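Local atomic coordinates of putative mandelate racemase (Bordetella bronchiseptica, PDB entry 3OZY), a protein that is of unknown function but binds magnesium and, as an enolase-superfamily member of mandelate racemase type, probably acts on sugar-acid carboxylates. Residues S145-L150 against K171-R176; A202-G207 against F226-S231; D210-L215 against H238-A243; V248-G253 against A270-Q275. One frame throughout, in Å; residues are numbered along the deposited sequence.

Interaction 1: residues S145-L150 against K171-R176. With ACY (acetic acid), chain H; ACY (acetic acid), chain I.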
loop_
_atom_site.group_PDB
_atom_site.type_symbol
_atom_site.label_atom_id
_atom_site.label_comp_id
_atom_site.label_asym_id
_atom_site.label_seq_id
_atom_site.Cartn_x
_atom_site.Cartn_y
_atom_site.Cartn_z
ATOM N N SER A 145 18.690 15.294 -9.662
ATOM C CA SER A 145 19.391 14.416 -10.600
ATOM C C SER A 145 19.444 15.156 -11.933
ATOM O O SER A 145 18.830 16.210 -12.089
ATOM C CB SER A 145 18.601 13.127 -10.842
ATOM O OG SER A 145 18.578 12.291 -9.698
ATOM N N ILE A 146 20.168 14.579 -12.883
ATOM C CA ILE A 146 20.151 14.979 -14.289
ATOM C C ILE A 146 19.014 14.180 -14.921
ATOM O O ILE A 146 19.007 12.944 -14.848
ATOM C CB ILE A 146 21.496 14.643 -14.949
ATOM C CG1 ILE A 146 22.612 15.426 -14.250
ATOM C CG2 ILE A 146 21.454 14.939 -16.447
ATOM C CD1 ILE A 146 24.017 14.965 -14.589
ATOM N N TYR A 147 18.023 14.870 -15.478
ATOM C CA TYR A 147 16.786 14.228 -15.918
ATOM C C TYR A 147 16.782 13.869 -17.410
ATOM O O TYR A 147 17.805 13.993 -18.094
ATOM C CB TYR A 147 15.562 15.079 -15.514
ATOM C CG TYR A 147 15.141 14.836 -14.071
ATOM C CD1 TYR A 147 15.901 15.318 -13.012
ATOM C CD2 TYR A 147 13.995 14.105 -13.768
ATOM C CE1 TYR A 147 15.536 15.084 -11.682
ATOM C CE2 TYR A 147 13.622 13.868 -12.443
ATOM C CZ TYR A 147 14.396 14.361 -11.409
ATOM O OH TYR A 147 14.034 14.131 -10.094
ATOM N N TRP A 148 15.642 13.394 -17.901
ATOM C CA TRP A 148 15.469 13.072 -19.310
ATOM C C TRP A 148 15.559 14.331 -20.175
ATOM O O TRP A 148 15.738 15.436 -19.666
ATOM C CB TRP A 148 14.101 12.427 -19.526
ATOM C CG TRP A 148 13.930 11.043 -18.939
ATOM C CD1 TRP A 148 14.877 10.268 -18.327
ATOM C CD2 TRP A 148 12.729 10.284 -18.950
ATOM N NE1 TRP A 148 14.316 9.066 -17.936
ATOM C CE2 TRP A 148 12.997 9.055 -18.311
ATOM C CE3 TRP A 148 11.439 10.531 -19.430
ATOM C CZ2 TRP A 148 12.025 8.068 -18.154
ATOM C CZ3 TRP A 148 10.473 9.558 -19.267
ATOM C CH2 TRP A 148 10.770 8.339 -18.641
ATOM N N ASP A 149 15.434 14.148 -21.487
ATOM C CA ASP A 149 15.336 15.262 -22.438
ATOM C C ASP A 149 16.646 16.019 -22.667
ATOM O O ASP A 149 16.630 17.200 -23.018
ATOM C CB ASP A 149 14.219 16.231 -22.021
ATOM C CG ASP A 149 12.886 15.528 -21.825
ATOM O OD1 ASP A 149 12.359 14.961 -22.799
ATOM O OD2 ASP A 149 12.372 15.522 -20.686
ATOM N N LEU A 150 17.776 15.344 -22.487
ATOM C CA LEU A 150 19.080 15.945 -22.758
ATOM C C LEU A 150 19.832 15.173 -23.829
ATOM O O LEU A 150 19.653 13.964 -23.976
ATOM C CB LEU A 150 19.934 15.955 -21.490
ATOM C CG LEU A 150 19.366 16.705 -20.287
ATOM C CD1 LEU A 150 20.350 16.647 -19.150
ATOM C CD2 LEU A 150 19.059 18.158 -20.631
ATOM N N LYS A 171 23.436 11.801 -10.026
ATOM C CA LYS A 171 22.563 10.756 -10.548
ATOM C C LYS A 171 21.913 11.167 -11.867
ATOM O O LYS A 171 21.524 12.325 -12.050
ATOM C CB LYS A 171 21.494 10.414 -9.499
ATOM C CG LYS A 171 20.620 9.190 -9.825
ATOM C CD LYS A 171 19.970 8.600 -8.578
ATOM C CE LYS A 171 18.716 9.350 -8.180
ATOM N NZ LYS A 171 18.173 8.793 -6.899
ATOM N N LEU A 172 21.799 10.202 -12.775
ATOM C CA LEU A 172 21.156 10.362 -14.076
ATOM C C LEU A 172 19.873 9.547 -14.158
ATOM O O LEU A 172 19.866 8.353 -13.835
ATOM C CB LEU A 172 22.097 9.877 -15.181
ATOM C CG LEU A 172 21.515 9.872 -16.600
ATOM C CD1 LEU A 172 21.340 11.312 -17.106
ATOM C CD2 LEU A 172 22.407 9.068 -17.550
ATOM N N LYS A 173 18.787 10.179 -14.586
ATOM C CA LYS A 173 17.553 9.460 -14.870
ATOM C C LYS A 173 17.608 8.807 -16.245
ATOM O O LYS A 173 18.030 9.433 -17.225
ATOM C CB LYS A 173 16.372 10.426 -14.817
ATOM C CG LYS A 173 16.181 11.102 -13.478
ATOM C CD LYS A 173 15.727 10.089 -12.430
ATOM C CE LYS A 173 15.293 10.777 -11.155
ATOM N NZ LYS A 173 14.588 9.834 -10.237
ATOM N N VAL A 174 17.154 7.562 -16.321
ATOM C CA VAL A 174 17.169 6.794 -17.558
ATOM C C VAL A 174 15.862 6.019 -17.699
ATOM O O VAL A 174 14.989 6.069 -16.825
ATOM C CB VAL A 174 18.343 5.790 -17.571
ATOM C CG1 VAL A 174 19.684 6.513 -17.396
ATOM C CG2 VAL A 174 18.155 4.718 -16.483
ATOM N N GLY A 175 15.710 5.325 -18.822
ATOM C CA GLY A 175 14.646 4.346 -18.932
ATOM C C GLY A 175 13.732 4.455 -20.131
ATOM O O GLY A 175 13.090 3.469 -20.499
ATOM N N ARG A 176 13.648 5.635 -20.732
ATOM C CA ARG A 176 12.763 5.821 -21.877
ATOM C C ARG A 176 13.425 5.419 -23.188
ATOM O O ARG A 176 12.815 4.753 -24.028
ATOM C CB ARG A 176 12.297 7.269 -21.973
ATOM C CG ARG A 176 11.399 7.510 -23.169
ATOM C CD ARG A 176 10.763 8.878 -23.096
ATOM N NE ARG A 176 11.762 9.939 -23.088
ATOM C CZ ARG A 176 11.469 11.218 -22.903
ATOM N NH1 ARG A 176 10.206 11.579 -22.709
ATOM N NH2 ARG A 176 12.429 12.130 -22.908
HETATM C C ACY H . 15.646 10.642 -22.857
HETATM O O ACY H . 14.828 9.700 -22.751
HETATM O OXT ACY H . 15.308 11.801 -23.175
HETATM C CH3 ACY H . 17.099 10.363 -22.601
HETATM C C ACY I . 11.527 11.593 -9.613
HETATM O O ACY I . 11.987 10.751 -10.404
HETATM O OXT ACY I . 12.011 12.736 -9.466
HETATM C CH3 ACY I . 10.317 11.244 -8.797
HETATM O O HOH W 1 9.800 14.156 -22.050
#
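Ser-145 to Leu-150 pairs with Lys-171 to Arg-176 as two parallel barrel strands and the loops leaving their C-terminal ends, within the beta-alpha-beta unit of strand 139-146, helix 152-164 and strand 169-173. Backbone bonds of 2.8 Å, Ile-146 N to Lys-171 O and Lys-173 N to Ile-146 O, fix the parallel register. On the face turned to helix 178-192, Ile-146 CG2 packs against Leu-172 CD1, branched aliphatics suited to a strand-helix layer. On the other face Lys-173, bent at chi2 (-69°), runs alongside Tyr-147 and lays CG over the ring, 3.8 Å from its centroid. Lys-173 NZ and Tyr-147 OH bind the two oxygens of an acetic acid molecule, probably from the crystallisation liquor; NZ also bonds the metal ligand Asp-201. In the loops, Arg-176 CB stands over the six-membered ring of Trp-148, whose CE3 lies over the centre of the guanidinium, the planes 37° apart. Arg-176 NH2 forms a salt bridge with Asp-149 OD1 at 2.8 Å, from above the carboxylate plane, while NE and NH2 hold a second acetic acid. Lys-171 NZ turns to Glu-227 and Glu-329. Two lysines near magnesium, one holding a carboxylic acid, are consistent with a pocket made for carboxylates.

Interaction 2: residues A202-G207 against F226-S231; sequences ANQSLG and FEEPLS. With MG (magnesium ion), chain C; ACY (acetic acid), chain I.
Gln-204 and Glu-228 cross with their amide and carboxylate planes 64° apart, and what meets is the aliphatic part of the glutamine: its CG lies 3.5 Å from Glu-228 OE1. Beyond CG, extended with chi2 at -176°, the Gln-204 chain carries its OE1 over Ser-231 to the backbone N of Ile-232. Glu-228 OE2 is held by Asn-255. Asn-203 stands still more steeply to the same carboxylate, 85° between planes, and ND2 does not bond it directly; water 2 bridges, accepting a hydrogen bond from ND2 and donating one to Glu-228 OE1 at 2.7 Å. The OD1 of Asn-203 accepts from Lys-173. These loops leave the C-terminal ends of neighbouring strands in the beta/alpha barrel, where the enolase superfamily places its metal site. Glu-227 extends to the magnesium ion through OE2 at 2.2 Å, joining Asp-201 and Glu-254, while its OE1 is held by a salt bridge to Lys-171 and by Gln-275; Glu-228 lies one shell out, its OE1 accepting from the metal-bound water 5. A type I' turn, Ala-202 to Ser-205, shapes the first loop, and Gln-204 N bonds to Glu-228 O at 2.8 Å. Small Ala-202 fits CB against Glu-228 O, 3.5 Å away, while Leu-206 CD1 meets the edge of the Phe-226 ring at CZ (3.9 Å), and Pro-229 CB covers one face of that ring. Asn-203 O also accepts from Arg-95 of the second subunit.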
loop_
_atom_site.group_PDB
_atom_site.type_symbol
_atom_site.label_atom_id
_atom_site.label_comp_id
_atom_site.label_asym_id
_atom_site.label_seq_id
_atom_site.Cartn_x
_atom_site.Cartn_y
_atom_site.Cartn_z
ATOM N N ALA A 202 16.258 4.366 -13.071
ATOM C CA ALA A 202 15.312 4.092 -14.149
ATOM C C ALA A 202 13.848 4.274 -13.745
ATOM O O ALA A 202 12.973 4.108 -14.580
ATOM C CB ALA A 202 15.525 2.682 -14.709
ATOM N N ASN A 203 13.571 4.597 -12.484
ATOM C CA ASN A 203 12.183 4.787 -12.048
ATOM C C ASN A 203 11.250 3.651 -12.486
ATOM O O ASN A 203 10.111 3.893 -12.905
ATOM C CB ASN A 203 11.630 6.135 -12.529
ATOM C CG ASN A 203 12.176 7.298 -11.740
ATOM O OD1 ASN A 203 13.174 7.913 -12.126
ATOM N ND2 ASN A 203 11.524 7.613 -10.626
ATOM N N GLN A 204 11.734 2.414 -12.369
ATOM C CA GLN A 204 10.935 1.216 -12.660
ATOM C C GLN A 204 10.549 1.073 -14.126
ATOM O O GLN A 204 9.583 0.373 -14.447
ATOM C CB GLN A 204 9.648 1.173 -11.817
ATOM C CG GLN A 204 9.812 1.428 -10.333
ATOM C CD GLN A 204 8.485 1.263 -9.589
ATOM O OE1 GLN A 204 7.861 0.199 -9.636
ATOM N NE2 GLN A 204 8.048 2.319 -8.907
ATOM N N SER A 205 11.302 1.713 -15.017
ATOM C CA SER A 205 10.893 1.839 -16.419
ATOM C C SER A 205 11.281 0.699 -17.335
ATOM O O SER A 205 10.820 0.653 -18.477
ATOM C CB SER A 205 11.473 3.118 -17.028
ATOM O OG SER A 205 10.918 4.256 -16.414
ATOM N N LEU A 206 12.152 -0.189 -16.881
ATOM C CA LEU A 206 12.678 -1.225 -17.761
ATOM C C LEU A 206 12.145 -2.597 -17.411
ATOM O O LEU A 206 11.819 -2.866 -16.248
ATOM C CB LEU A 206 14.204 -1.270 -17.668
ATOM C CG LEU A 206 14.910 0.037 -18.013
ATOM C CD1 LEU A 206 16.385 -0.047 -17.629
ATOM C CD2 LEU A 206 14.755 0.367 -19.498
ATOM N N GLY A 207 12.078 -3.462 -18.416
ATOM C CA GLY A 207 11.900 -4.884 -18.193
ATOM C C GLY A 207 13.241 -5.563 -17.956
ATOM O O GLY A 207 14.296 -4.938 -18.084
ATOM N N PHE A 226 22.479 1.215 -9.747
ATOM C CA PHE A 226 21.383 1.135 -10.716
ATOM C C PHE A 226 20.122 1.112 -9.852
ATOM O O PHE A 226 19.806 0.091 -9.221
ATOM C CB PHE A 226 21.526 -0.191 -11.479
ATOM C CG PHE A 226 20.677 -0.326 -12.723
ATOM C CD1 PHE A 226 19.890 0.702 -13.198
ATOM C CD2 PHE A 226 20.729 -1.515 -13.440
ATOM C CE1 PHE A 226 19.160 0.541 -14.379
ATOM C CE2 PHE A 226 20.013 -1.687 -14.601
ATOM C CZ PHE A 226 19.219 -0.664 -15.075
ATOM N N GLU A 227 19.416 2.239 -9.800
ATOM C CA GLU A 227 18.280 2.440 -8.900
ATOM C C GLU A 227 16.950 2.209 -9.618
ATOM O O GLU A 227 16.784 2.616 -10.773
ATOM C CB GLU A 227 18.353 3.856 -8.328
ATOM C CG GLU A 227 17.118 4.313 -7.596
ATOM C CD GLU A 227 17.337 5.618 -6.873
ATOM O OE1 GLU A 227 18.497 6.078 -6.794
ATOM O OE2 GLU A 227 16.348 6.190 -6.370
ATOM N N GLU A 228 16.010 1.560 -8.922
ATOM C CA GLU A 228 14.722 1.162 -9.500
ATOM C C GLU A 228 14.866 0.700 -10.951
ATOM O O GLU A 228 14.195 1.198 -11.856
ATOM C CB GLU A 228 13.664 2.267 -9.368
ATOM C CG GLU A 228 13.193 2.486 -7.929
ATOM C CD GLU A 228 11.858 3.199 -7.875
ATOM O OE1 GLU A 228 11.600 4.049 -8.761
ATOM O OE2 GLU A 228 11.055 2.911 -6.963
ATOM N N PRO A 229 15.734 -0.287 -11.187
ATOM C CA PRO A 229 15.905 -0.742 -12.572
ATOM C C PRO A 229 14.628 -1.369 -13.125
ATOM O O PRO A 229 14.376 -1.280 -14.333
ATOM C CB PRO A 229 16.998 -1.805 -12.449
ATOM C CG PRO A 229 16.870 -2.317 -11.024
ATOM C CD PRO A 229 16.540 -1.072 -10.234
ATOM N N LEU A 230 13.831 -1.984 -12.247
ATOM C CA LEU A 230 12.623 -2.718 -12.624
ATOM C C LEU A 230 11.470 -2.290 -11.741
ATOM O O LEU A 230 11.658 -1.611 -10.733
ATOM C CB LEU A 230 12.828 -4.224 -12.409
ATOM C CG LEU A 230 14.052 -4.848 -13.082
ATOM C CD1 LEU A 230 14.287 -6.253 -12.547
ATOM C CD2 LEU A 230 13.887 -4.878 -14.595
ATOM N N SER A 231 10.271 -2.721 -12.107
ATOM C CA SER A 231 9.139 -2.660 -11.199
ATOM C C SER A 231 9.549 -3.138 -9.813
ATOM O O SER A 231 10.182 -4.195 -9.674
ATOM C CB SER A 231 8.036 -3.581 -11.714
ATOM O OG SER A 231 7.044 -3.758 -10.709
HETATM MG MG MG C . 14.658 7.306 -7.338
HETATM C C ACY I . 11.527 11.593 -9.613
HETATM O O ACY I . 11.987 10.751 -10.404
HETATM O OXT ACY I . 12.011 12.736 -9.466
HETATM C CH3 ACY I . 10.317 11.244 -8.797
HETATM O O HOH W 2 9.482 5.480 -9.640
HETATM O O HOH W 3 12.863 8.614 -8.175
HETATM O O HOH W 4 10.029 -4.148 -14.620
HETATM O O HOH W 5 13.609 5.814 -8.612
HETATM O O HOH W 6 15.398 9.352 -6.402
#

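Interaction 3: residues D210-L215 against H238-A243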
loop_
_atom_site.group_PDB
_atom_site.type_symbol
_atom_site.label_atom_id
_atom_site.label_comp_id
_atom_site.label_asym_id
_atom_site.label_seq_id
_atom_site.Cartn_x
_atom_site.Cartn_y
_atom_site.Cartn_z
ATOM N N ASP A 210 15.989 -5.602 -21.047
ATOM C CA ASP A 210 16.550 -4.275 -21.268
ATOM C C ASP A 210 17.395 -3.839 -20.072
ATOM O O ASP A 210 18.406 -3.161 -20.237
ATOM C CB ASP A 210 15.448 -3.239 -21.532
ATOM C CG ASP A 210 14.823 -3.372 -22.915
ATOM O OD1 ASP A 210 15.465 -3.925 -23.827
ATOM O OD2 ASP A 210 13.680 -2.898 -23.097
ATOM N N ALA A 211 16.998 -4.224 -18.861
ATOM C CA ALA A 211 17.800 -3.896 -17.684
ATOM C C ALA A 211 19.142 -4.632 -17.694
ATOM O O ALA A 211 20.168 -4.055 -17.332
ATOM C CB ALA A 211 17.027 -4.192 -16.400
ATOM N N LEU A 212 19.149 -5.893 -18.119
ATOM C CA LEU A 212 20.403 -6.624 -18.267
ATOM C C LEU A 212 21.311 -5.970 -19.305
ATOM O O LEU A 212 22.521 -5.861 -19.102
ATOM C CB LEU A 212 20.131 -8.085 -18.637
ATOM C CG LEU A 212 19.645 -8.978 -17.491
ATOM C CD1 LEU A 212 18.946 -10.218 -18.044
ATOM C CD2 LEU A 212 20.802 -9.356 -16.572
ATOM N N ALA A 213 20.731 -5.525 -20.416
ATOM C CA ALA A 213 21.521 -4.852 -21.444
ATOM C C ALA A 213 22.081 -3.550 -20.877
ATOM O O ALA A 213 23.256 -3.225 -21.091
ATOM C CB ALA A 213 20.671 -4.582 -22.673
ATOM N N MET A 214 21.259 -2.808 -20.149
ATOM C CA MET A 214 21.754 -1.551 -19.610
ATOM C C MET A 214 22.830 -1.784 -18.552
ATOM O O MET A 214 23.830 -1.063 -18.518
ATOM C CB MET A 214 20.619 -0.703 -19.047
ATOM C CG MET A 214 21.110 0.652 -18.598
ATOM S SD MET A 214 19.797 1.792 -18.144
ATOM C CE MET A 214 19.089 2.168 -19.743
ATOM N N LEU A 215 22.642 -2.792 -17.700
ATOM C CA LEU A 215 23.634 -3.092 -16.660
ATOM C C LEU A 215 25.041 -3.265 -17.251
ATOM O O LEU A 215 26.041 -2.834 -16.657
ATOM C CB LEU A 215 23.218 -4.333 -15.862
ATOM C CG LEU A 215 24.175 -4.791 -14.765
ATOM C CD1 LEU A 215 24.400 -3.695 -13.710
ATOM C CD2 LEU A 215 23.633 -6.063 -14.111
ATOM N N HIS A 238 15.325 -8.384 -9.764
ATOM C CA HIS A 238 16.436 -7.706 -9.107
ATOM C C HIS A 238 17.515 -8.716 -8.718
ATOM O O HIS A 238 18.713 -8.435 -8.815
ATOM C CB HIS A 238 15.938 -6.935 -7.878
ATOM C CG HIS A 238 15.125 -5.710 -8.198
ATOM N ND1 HIS A 238 13.791 -5.766 -8.540
ATOM C CD2 HIS A 238 15.452 -4.393 -8.186
ATOM C CE1 HIS A 238 13.334 -4.539 -8.739
ATOM N NE2 HIS A 238 14.321 -3.687 -8.523
ATOM N N ARG A 239 17.095 -9.904 -8.283
ATOM C CA ARG A 239 18.060 -10.959 -7.998
ATOM C C ARG A 239 18.860 -11.306 -9.254
ATOM O O ARG A 239 20.079 -11.466 -9.197
ATOM C CB ARG A 239 17.385 -12.216 -7.442
ATOM C CG ARG A 239 18.409 -13.285 -7.021
ATOM C CD ARG A 239 17.774 -14.668 -6.842
ATOM N NE ARG A 239 17.338 -15.225 -8.115
ATOM C CZ ARG A 239 18.161 -15.678 -9.059
ATOM N NH1 ARG A 239 19.479 -15.652 -8.877
ATOM N NH2 ARG A 239 17.661 -16.158 -10.191
ATOM N N ILE A 240 18.172 -11.412 -10.387
ATOM C CA ILE A 240 18.840 -11.725 -11.646
ATOM C C ILE A 240 19.910 -10.680 -11.971
ATOM O O ILE A 240 21.028 -11.021 -12.373
ATOM C CB ILE A 240 17.816 -11.856 -12.783
ATOM C CG1 ILE A 240 16.960 -13.108 -12.551
ATOM C CG2 ILE A 240 18.517 -11.928 -14.145
ATOM C CD1 ILE A 240 15.721 -13.204 -13.417
ATOM N N LEU A 241 19.585 -9.407 -11.783
ATOM C CA LEU A 241 20.561 -8.344 -12.039
ATOM C C LEU A 241 21.758 -8.449 -11.096
ATOM O O LEU A 241 22.909 -8.365 -11.516
ATOM C CB LEU A 241 19.914 -6.966 -11.907
ATOM C CG LEU A 241 18.838 -6.638 -12.936
ATOM C CD1 LEU A 241 18.134 -5.328 -12.583
ATOM C CD2 LEU A 241 19.460 -6.561 -14.325
ATOM N N ARG A 242 21.477 -8.650 -9.817
ATOM C CA ARG A 242 22.537 -8.765 -8.837
ATOM C C ARG A 242 23.410 -10.002 -9.081
ATOM O O ARG A 242 24.625 -9.969 -8.864
ATOM C CB ARG A 242 21.916 -8.772 -7.444
ATOM C CG ARG A 242 22.900 -8.683 -6.346
ATOM C CD ARG A 242 22.209 -8.309 -5.063
ATOM N NE ARG A 242 23.187 -8.407 -4.002
ATOM C CZ ARG A 242 23.441 -9.522 -3.328
ATOM N NH1 ARG A 242 22.758 -10.631 -3.587
ATOM N NH2 ARG A 242 24.369 -9.523 -2.382
ATOM N N ALA A 243 22.791 -11.084 -9.549
ATOM C CA ALA A 243 23.498 -12.332 -9.816
ATOM C C ALA A 243 24.526 -12.206 -10.938
ATOM O O ALA A 243 25.339 -13.112 -11.146
ATOM C CB ALA A 243 22.498 -13.439 -10.140
#
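Leu-241 lodges against Ala-211, Leu-212 and Leu-215, a contact made almost wholly of aliphatic groups between helices 208-220 and 235-242 in the outer layer of the barrel. From CB, which leaves its helix without pointing straight at the neighbour, CG stands beside the backbone N (chi1 -65°), and this turn carries both methyls across the gap. One of them, CD1, goes to Ala-211 CB, 4.1 Å away, and also packs on Pro-229 of the loop after strand 225-227. The other, CD2, reaches further: it lies 4.0 Å from Ala-211 CB, 3.8 Å from Leu-212 CD2 and 4.2 Å from Leu-215 CD2, so three residues of the facing helix close round a single methyl. Alanine suits position 211 because its short side chain leaves space for both branches. Leu-215 sends its own CD2 to the backbone O of Leu-241, at 3.5 Å, and the Leu-212 CD2 methyl also meets Ile-240 CG2. The axes of 210-215 and 238-242 run in the same general direction, 26° apart, as expected of successive helices round a barrel; at 10.4 Å they are far enough apart that the leucines meet through their terminal methyls. No hydrogen bond crosses between the segments, whose cohesion therefore rests on dispersion and the burial of methyl groups.

Interaction 4: residues V248-G253 against A270-Q275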
loop_
_atom_site.group_PDB
_atom_site.type_symbol
_atom_site.label_atom_id
_atom_site.label_comp_id
_atom_site.label_asym_id
_atom_site.label_seq_id
_atom_site.Cartn_x
_atom_site.Cartn_y
_atom_site.Cartn_z
ATOM N N VAL A 248 28.437 -2.898 -9.985
ATOM C CA VAL A 248 27.345 -1.925 -9.926
ATOM C C VAL A 248 26.303 -2.400 -8.919
ATOM O O VAL A 248 25.788 -3.516 -9.032
ATOM C CB VAL A 248 26.661 -1.753 -11.308
ATOM C CG1 VAL A 248 25.585 -0.676 -11.246
ATOM C CG2 VAL A 248 27.675 -1.409 -12.395
ATOM N N ARG A 249 26.008 -1.569 -7.924
ATOM C CA ARG A 249 25.045 -1.937 -6.889
ATOM C C ARG A 249 23.619 -1.883 -7.424
ATOM O O ARG A 249 23.268 -0.945 -8.145
ATOM C CB ARG A 249 25.173 -0.974 -5.713
ATOM C CG ARG A 249 26.525 -1.010 -5.032
ATOM C CD ARG A 249 26.830 0.316 -4.326
ATOM N NE ARG A 249 28.167 0.295 -3.735
ATOM C CZ ARG A 249 29.284 0.499 -4.419
ATOM N NH1 ARG A 249 29.227 0.777 -5.715
ATOM N NH2 ARG A 249 30.464 0.438 -3.804
ATOM N N ILE A 250 22.801 -2.869 -7.065
ATOM C CA ILE A 250 21.375 -2.819 -7.369
ATOM C C ILE A 250 20.663 -2.129 -6.200
ATOM O O ILE A 250 20.728 -2.596 -5.053
ATOM C CB ILE A 250 20.808 -4.230 -7.633
ATOM C CG1 ILE A 250 21.594 -4.919 -8.759
ATOM C CG2 ILE A 250 19.308 -4.181 -7.956
ATOM C CD1 ILE A 250 21.699 -4.100 -10.047
ATOM N N ALA A 251 20.014 -0.999 -6.483
ATOM C CA ALA A 251 19.412 -0.155 -5.456
ATOM C C ALA A 251 17.921 0.013 -5.683
ATOM O O ALA A 251 17.476 0.192 -6.811
ATOM C CB ALA A 251 20.086 1.223 -5.471
ATOM N N THR A 252 17.150 -0.032 -4.605
ATOM C CA THR A 252 15.737 0.298 -4.682
ATOM C C THR A 252 15.230 0.604 -3.282
ATOM O O THR A 252 15.847 0.224 -2.285
ATOM C CB THR A 252 14.903 -0.822 -5.361
ATOM O OG1 THR A 252 13.568 -0.351 -5.570
ATOM C CG2 THR A 252 14.892 -2.122 -4.522
ATOM N N GLY A 253 14.130 1.342 -3.195
ATOM C CA GLY A 253 13.492 1.506 -1.904
ATOM C C GLY A 253 12.550 2.672 -1.709
ATOM O O GLY A 253 11.775 2.655 -0.753
ATOM N N ALA A 270 18.318 -10.057 -3.519
ATOM C CA ALA A 270 17.849 -9.210 -4.603
ATOM C C ALA A 270 18.220 -7.731 -4.445
ATOM O O ALA A 270 17.737 -6.899 -5.209
ATOM C CB ALA A 270 16.333 -9.361 -4.755
ATOM N N ILE A 271 19.066 -7.385 -3.479
ATOM C CA ILE A 271 19.333 -5.959 -3.251
ATOM C C ILE A 271 20.723 -5.702 -2.680
ATOM O O ILE A 271 21.189 -6.443 -1.809
ATOM C CB ILE A 271 18.235 -5.346 -2.333
ATOM C CG1 ILE A 271 18.233 -3.814 -2.371
ATOM C CG2 ILE A 271 18.329 -5.902 -0.897
ATOM C CD1 ILE A 271 16.980 -3.230 -1.695
ATOM N N ASP A 272 21.381 -4.650 -3.168
ATOM C CA ASP A 272 22.667 -4.200 -2.629
ATOM C C ASP A 272 22.515 -2.971 -1.743
ATOM O O ASP A 272 23.190 -2.840 -0.720
ATOM C CB ASP A 272 23.648 -3.876 -3.758
ATOM C CG ASP A 272 24.058 -5.096 -4.543
ATOM O OD1 ASP A 272 24.579 -6.061 -3.939
ATOM O OD2 ASP A 272 23.843 -5.077 -5.770
ATOM N N VAL A 273 21.651 -2.051 -2.170
ATOM C CA VAL A 273 21.458 -0.780 -1.481
ATOM C C VAL A 273 19.975 -0.599 -1.190
ATOM O O VAL A 273 19.157 -0.500 -2.112
ATOM C CB VAL A 273 21.971 0.400 -2.327
ATOM C CG1 VAL A 273 21.592 1.730 -1.686
ATOM C CG2 VAL A 273 23.482 0.302 -2.539
ATOM N N LEU A 274 19.642 -0.581 0.100
ATOM C CA LEU A 274 18.276 -0.333 0.545
ATOM C C LEU A 274 18.077 1.171 0.608
ATOM O O LEU A 274 18.871 1.868 1.233
ATOM C CB LEU A 274 18.042 -0.945 1.925
ATOM C CG LEU A 274 18.002 -2.469 2.057
ATOM C CD1 LEU A 274 19.374 -3.109 1.801
ATOM C CD2 LEU A 274 17.501 -2.811 3.446
ATOM N N GLN A 275 17.014 1.668 -0.017
ATOM C CA GLN A 275 16.823 3.116 -0.105
ATOM C C GLN A 275 15.608 3.620 0.665
ATOM O O GLN A 275 15.073 4.691 0.382
ATOM C CB GLN A 275 16.781 3.558 -1.562
ATOM C CG GLN A 275 18.049 3.210 -2.328
ATOM C CD GLN A 275 17.995 3.733 -3.734
ATOM O OE1 GLN A 275 17.163 3.303 -4.536
ATOM N NE2 GLN A 275 18.874 4.679 -4.049
HETATM O O HOH W 7 25.186 -5.986 -8.001
HETATM O O HOH W 8 14.452 4.088 -4.739
#
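Asp-272 reaches back to Ile-250 in a reciprocal pair of hydrogen bonds. With CG beside its own backbone N (chi1 -67°), its OD2 takes the Ile-250 N-H on the anti lone pair, 2.8 Å and nearly straight at 178°, while Asp-272 N gives to Ile-250 O. That carbonyl also accepts from Val-273 N, so two donors grip it. Water 7 donates hydrogen bonds to OD2 and to Val-248 O, and OD1 pairs with Arg-242, so both carboxylate oxygens have partners. Further along, Thr-252 N bonds to Val-273 O, and Gln-275 N comes to Thr-252 O from above the carbonyl plane. Together these bonds join parallel strands 249-252 and 273-274 of the beta/alpha barrel, linked through helix 258-267 in a beta-alpha-beta crossover. Van der Waals packing separates by face. Towards the barrel interior Ala-251 CB meets Val-273 CB at 3.8 Å and the amide carbon CD of Gln-275 at 3.7 Å; the small alanine makes room for the extended glutamine, whose NE2 bonds to the metal ligand Glu-227. On the same face, nearer the start of the strand, the methylenes of Arg-249 lie on Val-273 CG2, CD at 3.8 Å. Towards helix 258-267, Thr-252 CG2 and Ile-271 CD1 meet at 3.7 Å, their side chains nearly perpendicular.

In the fold
The contacts follow the enolase-type barrel round in chain order. Interactions 1, 2 and 4 share the barrel sheet, where strands 225-227 and 249-252 are neighbours; interaction 3 lies outside it, between helices 208-220 and 235-242. Interaction 1 closes before 2 opens, the segments of 2 and 3 alternate, and 4 comes last. The centres of 1 and 2 are about 12 Å apart; those of 2 and 3 are about 10 Å apart, with Pro-229 against Leu-241. Interaction 4 meets 2 through strand bonds and 3 through Arg-242 and Asp-272. Glu-227, a magnesium ligand in interaction 2, is tied by side chains to Lys-171 of interaction 1 and Gln-275 of interaction 4, while the helices of interaction 3 pack outside the barrel strands.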